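Local coordinates for CELL WALL surface anchor family protein (Streptococcus pneumoniae, PDB 2X9Z), which forms the repeating backbone subunit of the pneumococcal pilus, a surface fibre anchored to the cell wall and probably serving in adhesion, at residues 39-44 / 109-114; 136-141 / 249-254; 52-57 / 145-150. The protein carries 1 engineered substitution. All coordinates share one frame; numbering follows the deposited sequence.

Contact 1. Residues 39-44 / 109-114; sequences VTKIPA and EKTVKI
E109 opens the second segment by laying its carboxylate against the aliphatic root of K41, with OE2 3.5 Å from CB of that lysine. Its chain stays extended beyond CG; OE2 is salt-bridged to K4 of strand 4-9, while K41 meets the carboxylate with its carbons. K110 comes next, and its backbone exchanges two hydrogen bonds with I42; the one from I42 N to K110 O is 2.8 Å long and nearly straight at 173°. The ammonium end of K110 turns off to a salt bridge with D73.

T111 returns to the face that carries K41 and V39. Here the K41 chain, bent at chi2 (-74°), runs alongside the threonine, both pointing the same way, and its NZ donates to T111 OG1 over 2.8 Å. The methyl CG2 of T111 turns to the other neighbour on this face and meets V39 CG1 at 3.8 Å.

V112 pairs with T40 through two further backbone bonds, one each way. Its carbonyl oxygen also accepts a hydrogen bond from a water bonded to T40 OG1, a hydroxyl that also bonds the indole NH of W53. On the buried face, V112 CG2 touches the CD1 tip of I42 at 4.0 Å. K113 closes the pairing opposite V39, brushing CG2 of that valine with its CG before the straight chain leads off.

K41, T111 and K113 thus share one face with the buried V39, while I42, V112 and T40 turn to the facing sheet. Hydrogen-bonded and non-hydrogen-bonded pairs take turns, the regular antiparallel ladder of two central strands in one sheet, consistent with the Ig-like, Cna-B-like domain family to which both segments belong.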
ATOM      1  N   VAL A  39       7.174 -10.242  -0.709  1.00 10.57           N
ATOM      2  CA  VAL A  39       8.577 -10.550  -0.944  1.00 10.24           C
ATOM      3  C   VAL A  39       9.204  -9.421  -1.757  1.00  9.89           C
ATOM      4  O   VAL A  39       8.666  -9.035  -2.806  1.00 11.23           O
ATOM      5  CB  VAL A  39       8.742 -11.893  -1.692  1.00 11.50           C
ATOM      6  CG1 VAL A  39      10.189 -12.113  -2.078  1.00 12.29           C
ATOM      7  CG2 VAL A  39       8.216 -13.051  -0.839  1.00 13.33           C
ATOM      8  N   THR A  40      10.319  -8.885  -1.262  1.00 10.41           N
ATOM      9  CA  THR A  40      10.988  -7.753  -1.899  1.00 10.62           C
ATOM     10  C   THR A  40      12.453  -8.082  -2.131  1.00 10.95           C
ATOM     11  O   THR A  40      13.131  -8.596  -1.240  1.00 13.18           O
ATOM     12  CB  THR A  40      10.884  -6.483  -1.021  1.00 11.10           C
ATOM     13  OG1 THR A  40       9.513  -6.275  -0.667  1.00 11.95           O
ATOM     14  CG2 THR A  40      11.399  -5.261  -1.770  1.00 12.19           C
ATOM     15  N   LYS A  41      12.929  -7.801  -3.338  1.00 11.71           N
ATOM     16  CA  LYS A  41      14.325  -7.999  -3.685  1.00 12.68           C
ATOM     17  C   LYS A  41      15.015  -6.647  -3.721  1.00 11.89           C
ATOM     18  O   LYS A  41      14.636  -5.771  -4.496  1.00 14.43           O
ATOM     19  CB  LYS A  41      14.446  -8.650  -5.065  1.00 14.91           C
ATOM     20  CG  LYS A  41      13.737  -9.974  -5.204  1.00 18.92           C
ATOM     21  CD  LYS A  41      14.470 -11.089  -4.497  1.00 22.42           C
ATOM     22  CE  LYS A  41      13.783 -12.424  -4.756  1.00 24.97           C
ATOM     23  NZ  LYS A  41      14.463 -13.556  -4.061  1.00 25.72           N
ATOM     24  N   ILE A  42      16.028  -6.487  -2.883  1.00 12.94           N
ATOM     25  CA  ILE A  42      16.796  -5.254  -2.827  1.00 13.49           C
ATOM     26  C   ILE A  42      18.131  -5.502  -3.516  1.00 13.01           C
ATOM     27  O   ILE A  42      18.806  -6.487  -3.224  1.00 12.88           O
ATOM     28  CB  ILE A  42      16.982  -4.808  -1.362  1.00 14.39           C
ATOM     29  CG1 ILE A  42      15.612  -4.434  -0.773  1.00 19.16           C
ATOM     30  CG2 ILE A  42      17.987  -3.652  -1.242  1.00 14.76           C
ATOM     31  CD1 ILE A  42      15.646  -4.002   0.660  1.00 21.74           C
ATOM     32  N   PRO A  43      18.500  -4.629  -4.465  1.00 14.64           N
ATOM     33  CA  PRO A  43      19.696  -4.863  -5.282  1.00 15.62           C
ATOM     34  C   PRO A  43      20.994  -4.810  -4.468  1.00 13.97           C
ATOM     35  O   PRO A  43      21.046  -4.203  -3.396  1.00 15.11           O
ATOM     36  CB  PRO A  43      19.662  -3.709  -6.297  1.00 21.31           C
ATOM     37  CG  PRO A  43      18.289  -3.150  -6.234  1.00 24.81           C
ATOM     38  CD  PRO A  43      17.812  -3.384  -4.835  1.00 19.14           C
ATOM     39  N   ALA A  44      22.040  -5.450  -4.975  1.00 13.73           N
ATOM     40  CA  ALA A  44      23.373  -5.297  -4.389  1.00 13.86           C
ATOM     41  C   ALA A  44      23.796  -3.824  -4.335  1.00 14.08           C
ATOM     42  O   ALA A  44      23.418  -3.020  -5.197  1.00 14.23           O
ATOM     43  CB  ALA A  44      24.396  -6.113  -5.168  1.00 14.43           C
ATOM     44  N   GLU A 109      21.983  -9.485  -4.214  1.00 12.67           N
ATOM     45  CA  GLU A 109      20.586  -9.174  -3.967  1.00 14.70           C
ATOM     46  C   GLU A 109      20.146  -9.744  -2.618  1.00 13.71           C
ATOM     47  O   GLU A 109      20.507 -10.871  -2.272  1.00 15.27           O
ATOM     48  CB  GLU A 109      19.758  -9.799  -5.083  1.00 19.51           C
ATOM     49  CG  GLU A 109      18.354  -9.284  -5.238  0.79 24.91           C
ATOM     50  CD  GLU A 109      17.667  -9.933  -6.423  0.60 29.73           C
ATOM     51  OE1 GLU A 109      17.676 -11.179  -6.498  0.69 32.73           O
ATOM     52  OE2 GLU A 109      17.138  -9.205  -7.287  0.62 29.75           O
ATOM     53  N   LYS A 110      19.371  -8.966  -1.867  1.00 12.85           N
ATOM     54  CA  LYS A 110      18.856  -9.395  -0.568  1.00 12.60           C
ATOM     55  C   LYS A 110      17.343  -9.540  -0.664  1.00 13.01           C
ATOM     56  O   LYS A 110      16.670  -8.730  -1.311  1.00 15.65           O
ATOM     57  CB  LYS A 110      19.214  -8.389   0.536  1.00 13.81           C
ATOM     58  CG  LYS A 110      20.715  -8.174   0.746  1.00 15.17           C
ATOM     59  CD  LYS A 110      21.450  -9.449   1.151  1.00 21.04           C
ATOM     60  CE  LYS A 110      21.524  -9.596   2.654  1.00 20.63           C
ATOM     61  NZ  LYS A 110      22.125 -10.896   3.079  1.00 18.09           N
ATOM     62  N   THR A 111      16.804 -10.575  -0.035  1.00 11.01           N
ATOM     63  CA  THR A 111      15.377 -10.840  -0.109  1.00 11.47           C
ATOM     64  C   THR A 111      14.707 -10.606   1.228  1.00 10.63           C
ATOM     65  O   THR A 111      15.000 -11.300   2.204  1.00 12.05           O
ATOM     66  CB  THR A 111      15.118 -12.290  -0.530  1.00 12.97           C
ATOM     67  OG1 THR A 111      15.706 -12.519  -1.817  1.00 14.51           O
ATOM     68  CG2 THR A 111      13.631 -12.571  -0.600  1.00 12.53           C
ATOM     69  N   VAL A 112      13.793  -9.640   1.269  1.00  9.74           N
ATOM     70  CA  VAL A 112      13.007  -9.384   2.472  1.00 10.97           C
ATOM     71  C   VAL A 112      11.665 -10.078   2.317  1.00 11.37           C
ATOM     72  O   VAL A 112      11.026  -9.948   1.280  1.00 13.44           O
ATOM     73  CB  VAL A 112      12.764  -7.873   2.700  1.00 11.14           C
ATOM     74  CG1 VAL A 112      12.029  -7.650   4.020  1.00 11.45           C
ATOM     75  CG2 VAL A 112      14.079  -7.110   2.692  1.00 12.57           C
ATOM     76  N   LYS A 113      11.248 -10.823   3.335  1.00  9.39           N
ATOM     77  CA  LYS A 113       9.937 -11.451   3.322  1.00 10.53           C
ATOM     78  C   LYS A 113       9.155 -11.046   4.567  1.00  9.94           C
ATOM     79  O   LYS A 113       9.646 -11.147   5.695  1.00 11.41           O
ATOM     80  CB  LYS A 113      10.075 -12.976   3.260  1.00 12.18           C
ATOM     81  CG  LYS A 113       8.750 -13.732   3.244  1.00 17.52           C
ATOM     82  CD  LYS A 113       9.004 -15.217   3.020  1.00 24.76           C
ATOM     83  CE  LYS A 113       7.760 -16.053   3.201  1.00 33.21           C
ATOM     84  NZ  LYS A 113       8.091 -17.493   3.043  1.00 37.39           N
ATOM     85  N   ILE A 114       7.938 -10.571   4.346  1.00  9.59           N
ATOM     86  CA  ILE A 114       7.044 -10.185   5.425  1.00 10.10           C
ATOM     87  C   ILE A 114       5.820 -11.084   5.332  1.00  9.80           C
ATOM     88  O   ILE A 114       5.200 -11.196   4.272  1.00 11.37           O
ATOM     89  CB  ILE A 114       6.598  -8.720   5.290  1.00 11.23           C
ATOM     90  CG1 ILE A 114       7.816  -7.795   5.328  1.00 11.38           C
ATOM     91  CG2 ILE A 114       5.582  -8.355   6.385  1.00 11.04           C
ATOM     92  CD1 ILE A 114       7.494  -6.360   4.938  1.00 13.48           C
TER
HETATM   93  O   HOH W   1       9.020  -7.710   1.631  1.00 12.56           O

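Contact 2. Residues 136-141 / 249-254; sequences FNYGNN and KPLDPT
A single antiparallel bridge, F136 with L251, ties the end of strand 130-139 to the linker that returns from strand 237-243 on its way to strand 257-259. Two backbone hydrogen bonds make it. F136 N donates to L251 O over 2.9 Å, approaching 29° out of the carbonyl plane, while L251 N answers to F136 O at 3.0 Å, in the plane of the F136 carbonyl but less straight at the hydrogen. Beside this pair, CB of P250 rests 3.4 Å from the same F136 oxygen.

The side chains of the bridged residues lie next to each other and point the same way. With CG of F136 anti to its own nitrogen (chi1 -179°), the ring runs along L251, and its CD2 meets CD1 of the leucine at 3.8 Å. I5 of strand 4-9 touches both residues, and the indole of W53 meets the phenylalanine ring, so the pair packs into the layer between the two sheets. The single bridge stitches the returning linker to the first domain: a chain that has already built a second domain comes back and is joined to strand 130-139 on the side where strand 257-259 then pairs with it.

Y138, two residues on, reaches the linker with its ring. CG sits between the backbone nitrogen and the carbonyl carbon (chi1 77°), and the ring's CE1 lies 4.2 Å from the second methyl of L251, CD2, and 3.7 Å from the carbonyl oxygen of K249. One water joins the two at the outer end, hydrogen-bonded to Y138 OH and donating to K249 O, each at 2.7 Å. Y48 packs against the same tyrosine ring, and P3 and P248 also touch this side chain.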
ATOM      1  N   PHE A 136       5.975  -0.308  -1.443  1.00 10.26           N
ATOM      2  CA  PHE A 136       7.330  -0.234  -0.919  1.00 10.02           C
ATOM      3  C   PHE A 136       7.822   1.172  -1.214  1.00 10.37           C
ATOM      4  O   PHE A 136       8.002   1.546  -2.378  1.00 12.08           O
ATOM      5  CB  PHE A 136       8.246  -1.279  -1.559  1.00 11.55           C
ATOM      6  CG  PHE A 136       9.657  -1.256  -1.037  1.00 12.11           C
ATOM      7  CD1 PHE A 136       9.911  -1.389   0.323  1.00 11.69           C
ATOM      8  CD2 PHE A 136      10.731  -1.102  -1.905  1.00 12.61           C
ATOM      9  CE1 PHE A 136      11.207  -1.370   0.810  1.00 11.91           C
ATOM     10  CE2 PHE A 136      12.033  -1.088  -1.421  1.00 12.54           C
ATOM     11  CZ  PHE A 136      12.267  -1.222  -0.064  1.00 12.73           C
ATOM     12  N   ASN A 137       7.985   1.954  -0.153  1.00 10.95           N
ATOM     13  CA  ASN A 137       8.429   3.338  -0.248  1.00  9.95           C
ATOM     14  C   ASN A 137       9.880   3.395   0.158  1.00 10.27           C
ATOM     15  O   ASN A 137      10.229   3.048   1.288  1.00 11.98           O
ATOM     16  CB  ASN A 137       7.579   4.217   0.658  1.00 10.42           C
ATOM     17  CG  ASN A 137       6.105   4.039   0.385  1.00 11.27           C
ATOM     18  OD1 ASN A 137       5.539   4.671  -0.529  1.00 13.99           O
ATOM     19  ND2 ASN A 137       5.468   3.152   1.144  1.00 12.06           N
ATOM     20  N   TYR A 138      10.726   3.806  -0.776  1.00 11.17           N
ATOM     21  CA  TYR A 138      12.165   3.712  -0.578  1.00 10.70           C
ATOM     22  C   TYR A 138      12.885   4.858  -1.278  1.00 10.55           C
ATOM     23  O   TYR A 138      12.299   5.580  -2.085  1.00 12.50           O
ATOM     24  CB  TYR A 138      12.674   2.374  -1.137  1.00 11.67           C
ATOM     25  CG  TYR A 138      12.775   2.366  -2.649  1.00 11.65           C
ATOM     26  CD1 TYR A 138      11.646   2.197  -3.447  1.00 11.72           C
ATOM     27  CD2 TYR A 138      14.003   2.527  -3.280  1.00 13.05           C
ATOM     28  CE1 TYR A 138      11.741   2.197  -4.833  1.00 12.17           C
ATOM     29  CE2 TYR A 138      14.107   2.530  -4.662  1.00 13.86           C
ATOM     30  CZ  TYR A 138      12.974   2.367  -5.436  1.00 13.05           C
ATOM     31  OH  TYR A 138      13.088   2.362  -6.813  1.00 14.43           O
ATOM     32  N   GLY A 139      14.169   5.001  -0.991  1.00 11.84           N
ATOM     33  CA  GLY A 139      14.983   5.959  -1.704  1.00 13.14           C
ATOM     34  C   GLY A 139      16.267   6.236  -0.969  1.00 12.78           C
ATOM     35  O   GLY A 139      16.460   5.790   0.165  1.00 12.13           O
ATOM     36  N   ASN A 140      17.154   6.972  -1.627  1.00 14.52           N
ATOM     37  CA  ASN A 140      18.409   7.381  -1.016  1.00 15.45           C
ATOM     38  C   ASN A 140      18.229   8.560  -0.060  1.00 14.40           C
ATOM     39  O   ASN A 140      19.130   8.868   0.730  1.00 16.61           O
ATOM     40  CB  ASN A 140      19.430   7.721  -2.100  1.00 17.55           C
ATOM     41  CG  ASN A 140      19.914   6.493  -2.855  1.00 20.61           C
ATOM     42  OD1 ASN A 140      19.447   5.376  -2.627  1.00 18.96           O
ATOM     43  ND2 ASN A 140      20.866   6.698  -3.754  1.00 25.31           N
ATOM     44  N   ASN A 141      17.086   9.235  -0.168  1.00 13.23           N
ATOM     45  CA  ASN A 141      16.669  10.249   0.800  1.00 13.80           C
ATOM     46  C   ASN A 141      15.561   9.678   1.675  1.00 13.91           C
ATOM     47  O   ASN A 141      14.886   8.728   1.278  1.00 12.81           O
ATOM     48  CB  ASN A 141      16.132  11.496   0.095  1.00 15.16           C
ATOM     49  CG  ASN A 141      17.116  12.077  -0.896  1.00 17.55           C
ATOM     50  OD1 ASN A 141      18.285  12.312  -0.578  1.00 19.66           O
ATOM     51  ND2 ASN A 141      16.641  12.328  -2.105  1.00 18.49           N
ATOM     52  N   LYS A 249       9.759   6.626  -7.731  1.00 13.70           N
ATOM     53  CA  LYS A 249       8.386   6.211  -7.477  1.00 13.44           C
ATOM     54  C   LYS A 249       8.370   4.927  -6.640  1.00 12.21           C
ATOM     55  O   LYS A 249       9.271   4.102  -6.734  1.00 12.94           O
ATOM     56  CB  LYS A 249       7.630   6.023  -8.796  1.00 15.00           C
ATOM     57  CG  LYS A 249       8.074   4.831  -9.623  1.00 18.00           C
ATOM     58  CD  LYS A 249       7.316   4.772 -10.942  1.00 25.28           C
ATOM     59  CE  LYS A 249       7.786   3.611 -11.800  1.00 33.94           C
ATOM     60  NZ  LYS A 249       6.950   3.457 -13.022  1.00 39.98           N
ATOM     61  N   PRO A 250       7.342   4.758  -5.800  1.00 10.64           N
ATOM     62  CA  PRO A 250       7.284   3.559  -4.959  1.00 10.99           C
ATOM     63  C   PRO A 250       6.984   2.307  -5.776  1.00 10.89           C
ATOM     64  O   PRO A 250       6.515   2.416  -6.910  1.00 13.02           O
ATOM     65  CB  PRO A 250       6.102   3.852  -4.031  1.00 11.61           C
ATOM     66  CG  PRO A 250       5.223   4.752  -4.838  1.00 12.08           C
ATOM     67  CD  PRO A 250       6.170   5.627  -5.614  1.00 11.65           C
ATOM     68  N   LEU A 251       7.263   1.139  -5.214  1.00 11.08           N
ATOM     69  CA  LEU A 251       6.797  -0.108  -5.815  1.00 11.67           C
ATOM     70  C   LEU A 251       5.377  -0.401  -5.352  1.00 12.35           C
ATOM     71  O   LEU A 251       5.005  -0.097  -4.220  1.00 12.95           O
ATOM     72  CB  LEU A 251       7.698  -1.276  -5.418  1.00 12.15           C
ATOM     73  CG  LEU A 251       9.207  -1.111  -5.607  1.00 14.19           C
ATOM     74  CD1 LEU A 251       9.880  -2.438  -5.335  1.00 15.34           C
ATOM     75  CD2 LEU A 251       9.520  -0.624  -7.012  1.00 16.06           C
ATOM     76  N   ASP A 252       4.600  -1.017  -6.233  1.00 12.32           N
ATOM     77  CA  ASP A 252       3.193  -1.289  -5.997  1.00 15.55           C
ATOM     78  C   ASP A 252       2.898  -2.649  -6.635  1.00 15.37           C
ATOM     79  O   ASP A 252       2.646  -2.728  -7.833  1.00 15.74           O
ATOM     80  CB  ASP A 252       2.379  -0.175  -6.669  1.00 18.25           C
ATOM     81  CG  ASP A 252       0.906  -0.189  -6.294  1.00 23.21           C
ATOM     82  OD1 ASP A 252       0.491  -0.989  -5.428  1.00 22.32           O
ATOM     83  OD2 ASP A 252       0.157   0.620  -6.883  1.00 28.22           O
ATOM     84  N   PRO A 253       2.974  -3.733  -5.849  1.00 15.24           N
ATOM     85  CA  PRO A 253       2.822  -5.087  -6.392  1.00 14.45           C
ATOM     86  C   PRO A 253       1.399  -5.367  -6.868  1.00 16.75           C
ATOM     87  O   PRO A 253       0.439  -4.758  -6.392  1.00 17.60           O
ATOM     88  CB  PRO A 253       3.141  -5.986  -5.188  1.00 16.08           C
ATOM     89  CG  PRO A 253       2.843  -5.148  -4.002  1.00 17.52           C
ATOM     90  CD  PRO A 253       3.179  -3.740  -4.389  1.00 17.01           C
ATOM     91  N   THR A 254       1.263  -6.293  -7.807  1.00 17.50           N
ATOM     92  CA  THR A 254      -0.059  -6.806  -8.142  1.00 17.54           C
ATOM     93  C   THR A 254      -0.598  -7.534  -6.916  1.00 15.69           C
ATOM     94  O   THR A 254       0.173  -8.051  -6.102  1.00 15.96           O
ATOM     95  CB  THR A 254      -0.038  -7.737  -9.367  1.00 19.83           C
ATOM     96  OG1 THR A 254       0.924  -8.776  -9.160  1.00 19.25           O
ATOM     97  CG2 THR A 254       0.318  -6.947 -10.628  1.00 20.49           C
TER
HETATM   98  O   HOH W   2      10.999   2.892  -8.415  1.00 15.75           O

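Contact 3. Residues 52-57 / 145-150; sequences NWSDRM and GNTPKP
The R56 guanidinium lies with one face under the K149 chain: CE of the lysine approaches NH2 of R56 to 3.6 Å, and the two chains, both bent at chi2, cross at a slant. Beyond CE, the ammonium stands 4.3 Å above the guanidinium plane, toward its rim. NH1 of R56 donates to D55 O at 3.0 Å, the oxygen near the guanidinium plane but NH1 above that carbonyl's plane; together with salt bridges from NH2, this helps fix the group's rotation. Nearer the backbone, CG of R56 meets the T147 methyl CG2 at 3.8 Å and CB faces the P150 ring carbon CD.

S54 supplies the hydrogen bond between the segments. Its OG, anti to the backbone nitrogen (chi1 -178°), accepts from T147 N over 3.0 Å, and it is also bonded to D92, while T147 OG1 turns to D133.

NE of R56 is buried here without a partner. The closeness of the two like charges is probably tolerated because R56 NH2 is salt-bridged to E231 and D92, while K149 NZ bonds to T147 O and Y229 O, in a buried polar junction where the interdomain linker runs along strand 50-57.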
ATOM      1  N   ASN A  52      10.465   1.133   3.549  1.00 11.08           N
ATOM      2  CA  ASN A  52       9.188   1.097   4.252  0.56 11.38           C
ATOM      3  C   ASN A  52       8.142   0.311   3.462  1.00  9.43           C
ATOM      4  O   ASN A  52       7.995   0.524   2.255  0.86  9.11           O
ATOM      5  CB  ASN A  52       8.706   2.536   4.462  0.56 12.87           C
ATOM      6  CG  ASN A  52       7.357   2.620   5.154  0.56 15.36           C
ATOM      7  OD1 ASN A  52       7.257   2.440   6.369  0.56 16.84           O
ATOM      8  ND2 ASN A  52       6.309   2.919   4.383  0.56 16.43           N
ATOM      9  N   TRP A  53       7.416  -0.571   4.143  1.00 10.24           N
ATOM     10  CA  TRP A  53       6.300  -1.283   3.530  1.00  9.32           C
ATOM     11  C   TRP A  53       5.007  -0.848   4.211  1.00 10.03           C
ATOM     12  O   TRP A  53       4.933  -0.781   5.434  1.00 12.01           O
ATOM     13  CB  TRP A  53       6.447  -2.802   3.668  1.00 10.54           C
ATOM     14  CG  TRP A  53       7.605  -3.380   2.906  1.00  9.07           C
ATOM     15  CD1 TRP A  53       7.569  -3.944   1.653  1.00 10.56           C
ATOM     16  CD2 TRP A  53       8.973  -3.447   3.340  1.00  9.68           C
ATOM     17  NE1 TRP A  53       8.828  -4.362   1.291  1.00 11.30           N
ATOM     18  CE2 TRP A  53       9.706  -4.067   2.305  1.00 10.56           C
ATOM     19  CE3 TRP A  53       9.647  -3.044   4.499  1.00 11.13           C
ATOM     20  CZ2 TRP A  53      11.077  -4.298   2.394  1.00 12.01           C
ATOM     21  CZ3 TRP A  53      11.011  -3.273   4.585  1.00 11.93           C
ATOM     22  CH2 TRP A  53      11.710  -3.896   3.537  1.00 12.53           C
ATOM     23  N   SER A  54       3.984  -0.581   3.416  1.00  8.79           N
ATOM     24  CA  SER A  54       2.714  -0.104   3.931  1.00  9.03           C
ATOM     25  C   SER A  54       1.625  -0.974   3.297  1.00  8.60           C
ATOM     26  O   SER A  54       1.602  -1.155   2.081  1.00 10.52           O
ATOM     27  CB  SER A  54       2.544   1.374   3.559  1.00  9.75           C
ATOM     28  OG  SER A  54       1.345   1.927   4.069  1.00 10.65           O
ATOM     29  N   ASP A  55       0.725  -1.504   4.119  1.00  8.98           N
ATOM     30  CA  ASP A  55      -0.267  -2.469   3.665  1.00  8.81           C
ATOM     31  C   ASP A  55      -1.640  -2.143   4.263  1.00  8.76           C
ATOM     32  O   ASP A  55      -1.770  -1.964   5.470  1.00  8.63           O
ATOM     33  CB  ASP A  55       0.201  -3.859   4.105  1.00 11.35           C
ATOM     34  CG  ASP A  55      -0.553  -4.991   3.448  1.00 13.24           C
ATOM     35  OD1 ASP A  55      -1.625  -4.791   2.833  1.00 14.94           O
ATOM     36  OD2 ASP A  55      -0.043  -6.124   3.575  1.00 16.70           O
ATOM     37  N   ARG A  56      -2.666  -2.058   3.421  1.00  8.78           N
ATOM     38  CA  ARG A  56      -4.038  -1.893   3.905  1.00  9.34           C
ATOM     39  C   ARG A  56      -4.943  -2.849   3.160  1.00  8.67           C
ATOM     40  O   ARG A  56      -4.636  -3.258   2.042  1.00 10.74           O
ATOM     41  CB  ARG A  56      -4.533  -0.459   3.713  1.00  8.95           C
ATOM     42  CG  ARG A  56      -3.781   0.588   4.523  1.00 10.54           C
ATOM     43  CD  ARG A  56      -4.054   0.433   6.027  1.00 10.72           C
ATOM     44  NE  ARG A  56      -3.469   1.512   6.834  1.00 11.65           N
ATOM     45  CZ  ARG A  56      -2.186   1.591   7.178  1.00 10.45           C
ATOM     46  NH1 ARG A  56      -1.329   0.668   6.769  1.00 11.96           N
ATOM     47  NH2 ARG A  56      -1.758   2.605   7.920  1.00 12.97           N
HETATM   48  N   MSE A  57      -6.065  -3.212   3.767  0.99  9.92           N
HETATM   49  CA  MSE A  57      -6.949  -4.173   3.115  1.00 11.51           C
HETATM   50  C   MSE A  57      -8.418  -3.808   3.264  1.00 10.05           C
HETATM   51  O   MSE A  57      -8.804  -3.036   4.149  0.87 10.78           O
HETATM   52  CB  MSE A  57      -6.652  -5.593   3.596  1.00 13.79           C
HETATM   53  CG  MSE A  57      -6.813  -5.803   5.089  1.00 13.29           C
HETATM   54 SE   MSE A  57      -5.637  -7.239   5.727  0.66 14.11          SE
HETATM   55  CE  MSE A  57      -3.974  -6.217   5.651  0.91 15.58           C
ATOM     56  N   GLY A 145       6.360   8.452   1.997  1.00 10.87           N
ATOM     57  CA  GLY A 145       5.217   7.848   1.330  1.00 11.04           C
ATOM     58  C   GLY A 145       4.713   6.569   1.975  1.00  9.72           C
ATOM     59  O   GLY A 145       5.414   5.916   2.754  1.00 10.44           O
ATOM     60  N   ASN A 146       3.485   6.201   1.625  1.00  9.59           N
ATOM     61  CA  ASN A 146       2.853   4.988   2.133  1.00  9.31           C
ATOM     62  C   ASN A 146       1.720   4.577   1.186  1.00  9.18           C
ATOM     63  O   ASN A 146       1.599   5.125   0.089  1.00 10.24           O
ATOM     64  CB  ASN A 146       2.364   5.193   3.567  1.00  9.93           C
ATOM     65  CG  ASN A 146       1.508   6.416   3.699  1.00 10.01           C
ATOM     66  OD1 ASN A 146       0.609   6.627   2.896  1.00 10.45           O
ATOM     67  ND2 ASN A 146       1.795   7.249   4.695  1.00 11.81           N
ATOM     68  N   THR A 147       0.892   3.615   1.585  1.00  9.00           N
ATOM     69  CA  THR A 147      -0.059   3.021   0.651  1.00  9.12           C
ATOM     70  C   THR A 147      -1.450   3.652   0.796  1.00  8.74           C
ATOM     71  O   THR A 147      -1.811   4.133   1.866  1.00  8.10           O
ATOM     72  CB  THR A 147      -0.104   1.480   0.820  1.00  9.36           C
ATOM     73  OG1 THR A 147      -0.599   0.872  -0.379  1.00 10.59           O
ATOM     74  CG2 THR A 147      -0.955   1.060   2.025  1.00 11.09           C
ATOM     75  N   PRO A 148      -2.249   3.661  -0.289  1.00  9.16           N
ATOM     76  CA  PRO A 148      -3.617   4.194  -0.160  1.00  9.81           C
ATOM     77  C   PRO A 148      -4.456   3.497   0.926  1.00  9.95           C
ATOM     78  O   PRO A 148      -4.323   2.287   1.150  1.00 10.06           O
ATOM     79  CB  PRO A 148      -4.218   3.957  -1.556  1.00  9.52           C
ATOM     80  CG  PRO A 148      -3.029   4.056  -2.455  1.00 10.22           C
ATOM     81  CD  PRO A 148      -1.901   3.391  -1.696  1.00  9.31           C
ATOM     82  N   LYS A 149      -5.306   4.271   1.597  1.00 10.04           N
ATOM     83  CA  LYS A 149      -6.283   3.731   2.540  1.00 10.27           C
ATOM     84  C   LYS A 149      -7.649   3.732   1.845  1.00 10.14           C
ATOM     85  O   LYS A 149      -8.169   4.798   1.507  1.00 11.13           O
ATOM     86  CB  LYS A 149      -6.360   4.593   3.806  1.00  9.95           C
ATOM     87  CG  LYS A 149      -5.201   4.430   4.800  1.00 10.18           C
ATOM     88  CD  LYS A 149      -3.902   5.059   4.282  1.00 10.52           C
ATOM     89  CE  LYS A 149      -2.694   4.720   5.147  1.00 10.65           C
ATOM     90  NZ  LYS A 149      -1.450   5.251   4.503  1.00  9.74           N
ATOM     91  N   PRO A 150      -8.234   2.543   1.614  1.00 10.35           N
ATOM     92  CA  PRO A 150      -9.530   2.520   0.922  1.00 12.47           C
ATOM     93  C   PRO A 150     -10.640   3.182   1.733  1.00 10.37           C
ATOM     94  O   PRO A 150     -10.598   3.188   2.966  1.00 11.21           O
ATOM     95  CB  PRO A 150      -9.820   1.025   0.756  1.00 14.48           C
ATOM     96  CG  PRO A 150      -8.508   0.352   0.889  1.00 16.64           C
ATOM     97  CD  PRO A 150      -7.698   1.191   1.832  1.00 12.08           C
TER

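From the N terminus, strand 33-42 enters contact 1 first, and strand 50-57 follows as the first half of contact 3. Contact 1 closes when strand 110-120 returns beside strand 33-42, within the first domain. Strand 130-139 then opens contact 2, and the outgoing linker 145-150 closes contact 3 before the chain builds the second domain. Only with the returning linker 249-254 does contact 2 close. Contact 3 therefore crosses both others, while contacts 1 and 2 lie in series. W53 of segment 52-57 packs on V112 and I114 of contact 1 between the sheets, and a backbone bond of N52 with N137 ties the same strand to contact 2.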